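Local coordinates for extracellular subtilisin-like serine proteinase (PDB 1SH7), which probably cleaves peptide bonds as a secreted, calcium-binding, cold-adapted serine endopeptidase of the subtilisin family, of which this chain holds the protease domain, at residues Asn90-Arg95 and Val112-Gln117. Residues are numbered along the deposited sequence; the frame is centred on the assembly and turned at random.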
loop_
_atom_site.group_PDB
_atom_site.type_symbol
_atom_site.label_atom_id
_atom_site.label_comp_id
_atom_site.label_asym_id
_atom_site.label_seq_id
_atom_site.Cartn_x
_atom_site.Cartn_y
_atom_site.Cartn_z
ATOM N N ASN A 90 -2.508 -13.369 -2.331
ATOM C CA ASN A 90 -1.870 -13.542 -3.619
ATOM C C ASN A 90 -1.260 -12.231 -4.081
ATOM O O ASN A 90 -1.855 -11.156 -3.911
ATOM C CB ASN A 90 -2.887 -14.064 -4.639
ATOM C CG ASN A 90 -3.457 -15.399 -4.238
ATOM O OD1 ASN A 90 -2.727 -16.379 -4.217
ATOM N ND2 ASN A 90 -4.770 -15.442 -3.876
ATOM N N ILE A 91 -0.070 -12.312 -4.679
ATOM C CA ILE A 91 0.640 -11.142 -5.178
ATOM C C ILE A 91 0.815 -11.287 -6.687
ATOM O O ILE A 91 1.220 -12.367 -7.137
ATOM C CB ILE A 91 2.037 -11.034 -4.497
ATOM C CG1 ILE A 91 1.908 -10.813 -2.960
ATOM C CG2 ILE A 91 2.871 -9.975 -5.176
ATOM C CD1 ILE A 91 1.447 -9.380 -2.548
ATOM N N VAL A 92 0.558 -10.209 -7.437
ATOM C CA VAL A 92 0.803 -10.144 -8.863
ATOM C C VAL A 92 1.671 -8.940 -9.174
ATOM O O VAL A 92 1.323 -7.802 -8.783
ATOM C CB VAL A 92 -0.527 -10.125 -9.676
ATOM C CG1 VAL A 92 -0.230 -10.003 -11.165
ATOM C CG2 VAL A 92 -1.339 -11.388 -9.406
ATOM N N GLY A 93 2.798 -9.174 -9.873
ATOM C CA GLY A 93 3.728 -8.109 -10.271
ATOM C C GLY A 93 3.288 -7.386 -11.529
ATOM O O GLY A 93 3.011 -8.020 -12.539
ATOM N N VAL A 94 3.174 -6.062 -11.465
ATOM C CA VAL A 94 2.871 -5.233 -12.646
ATOM C C VAL A 94 3.999 -4.229 -12.794
ATOM O O VAL A 94 4.028 -3.178 -12.155
ATOM C CB VAL A 94 1.498 -4.535 -12.527
ATOM C CG1 VAL A 94 1.135 -3.799 -13.809
ATOM C CG2 VAL A 94 0.416 -5.555 -12.187
ATOM N N ARG A 95 4.995 -4.609 -13.559
ATOM C CA ARG A 95 6.208 -3.831 -13.642
ATOM C C ARG A 95 6.076 -2.627 -14.593
ATOM O O ARG A 95 5.986 -2.784 -15.823
ATOM C CB ARG A 95 7.376 -4.729 -14.025
ATOM C CG ARG A 95 8.717 -3.988 -14.159
ATOM C CD ARG A 95 9.871 -4.938 -14.353
ATOM N NE ARG A 95 11.136 -4.217 -14.299
ATOM C CZ ARG A 95 11.952 -3.963 -15.312
ATOM N NH1 ARG A 95 13.052 -3.270 -15.075
ATOM N NH2 ARG A 95 11.748 -4.415 -16.526
ATOM N N VAL A 112 -1.928 0.345 -15.065
ATOM C CA VAL A 112 -3.189 0.617 -14.358
ATOM C C VAL A 112 -4.361 -0.030 -15.131
ATOM O O VAL A 112 -5.181 -0.745 -14.552
ATOM C CB VAL A 112 -3.394 2.130 -14.155
ATOM C CG1 VAL A 112 -4.801 2.454 -13.652
ATOM C CG2 VAL A 112 -2.312 2.693 -13.234
ATOM N N ASP A 113 -4.413 0.207 -16.436
ATOM C CA ASP A 113 -5.403 -0.384 -17.334
ATOM C C ASP A 113 -5.352 -1.921 -17.301
ATOM O O ASP A 113 -6.386 -2.592 -17.360
ATOM C CB ASP A 113 -5.147 0.077 -18.777
ATOM C CG ASP A 113 -5.532 1.519 -19.027
ATOM O OD1 ASP A 113 -5.254 1.977 -20.176
ATOM O OD2 ASP A 113 -6.122 2.263 -18.183
ATOM N N TRP A 114 -4.145 -2.478 -17.219
ATOM C CA TRP A 114 -3.976 -3.925 -17.176
ATOM C C TRP A 114 -4.615 -4.540 -15.931
ATOM O O TRP A 114 -5.233 -5.609 -15.982
ATOM C CB TRP A 114 -2.484 -4.277 -17.232
ATOM C CG TRP A 114 -2.225 -5.716 -17.382
ATOM C CD1 TRP A 114 -2.030 -6.390 -18.547
ATOM C CD2 TRP A 114 -2.173 -6.702 -16.337
ATOM N NE1 TRP A 114 -1.802 -7.715 -18.291
ATOM C CE2 TRP A 114 -1.894 -7.938 -16.945
ATOM C CE3 TRP A 114 -2.281 -6.658 -14.947
ATOM C CZ2 TRP A 114 -1.737 -9.117 -16.211
ATOM C CZ3 TRP A 114 -2.145 -7.827 -14.227
ATOM C CH2 TRP A 114 -1.893 -9.033 -14.857
ATOM N N VAL A 115 -4.450 -3.857 -14.812
ATOM C CA VAL A 115 -5.089 -4.291 -13.558
ATOM C C VAL A 115 -6.614 -4.217 -13.698
ATOM O O VAL A 115 -7.311 -5.180 -13.385
ATOM C CB VAL A 115 -4.584 -3.459 -12.354
ATOM C CG1 VAL A 115 -5.447 -3.661 -11.154
ATOM C CG2 VAL A 115 -3.107 -3.803 -12.036
ATOM N N ALA A 116 -7.150 -3.124 -14.211
ATOM C CA ALA A 116 -8.600 -3.045 -14.414
ATOM C C ALA A 116 -9.091 -4.195 -15.320
ATOM O O ALA A 116 -10.102 -4.858 -15.021
ATOM C CB ALA A 116 -8.996 -1.714 -15.007
ATOM N N GLN A 117 -8.334 -4.489 -16.372
ATOM C CA GLN A 117 -8.764 -5.508 -17.336
ATOM C C GLN A 117 -8.562 -6.954 -16.827
ATOM O O GLN A 117 -9.264 -7.854 -17.264
ATOM C CB GLN A 117 -8.052 -5.339 -18.672
ATOM C CG GLN A 117 -8.468 -4.096 -19.445
ATOM C CD GLN A 117 -7.474 -3.711 -20.535
ATOM O OE1 GLN A 117 -6.706 -4.550 -21.012
ATOM N NE2 GLN A 117 -7.482 -2.439 -20.925
#
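Trp114 and Val115, neighbours on helix 105-118, meet Val92 and Val94 of strand 90-95 where this helix lies on the central parallel sheet of the subtilisin α/β fold. Strand 90-95 is followed, after a loop, by helix 105-118, which leads on to strand 123-127, two places along the sheet, with strand 32-37 between them: a beta-alpha-beta crossover. The segments run roughly antiparallel, at 148°, their axes 9.7 Å apart at the closest; no hydrogen bond crosses between them, and the contacts are all between side chains.

Trp114 covers much of this distance. Its CB points to the strand, and CG, anti to the backbone N (chi1 -172°), sends the indole the same way, its six-membered ring leading. CE3 and CZ3 reach CG2 of Val94, CZ3 lying 4.0 Å from Val94 CG2; one atom further, CH2 stands 4.2 Å from Val92 CG1. Both methyls approach the ring obliquely. A large flat side chain suits this partly exposed place at the helix-sheet interface: its six-membered ring is long enough to reach two strand residues.

Valines suit the strand: their beta-branched side chains are at ease in extended backbone, and alternation turns Val92 and Val94 to the helix while Gly93 between them offers no side chain. Val92 also touches Thr32 and Tyr34, and Val115 packs on Tyr34, so the contact continues onto the neighbouring strand 32-37. The side chain of Val94 is about 7 Å from that of Asp37, the predicted charge-relay aspartate. Val94 is buried, and its CG2, besides meeting the indole, lies 3.9 Å from Val115 CG2.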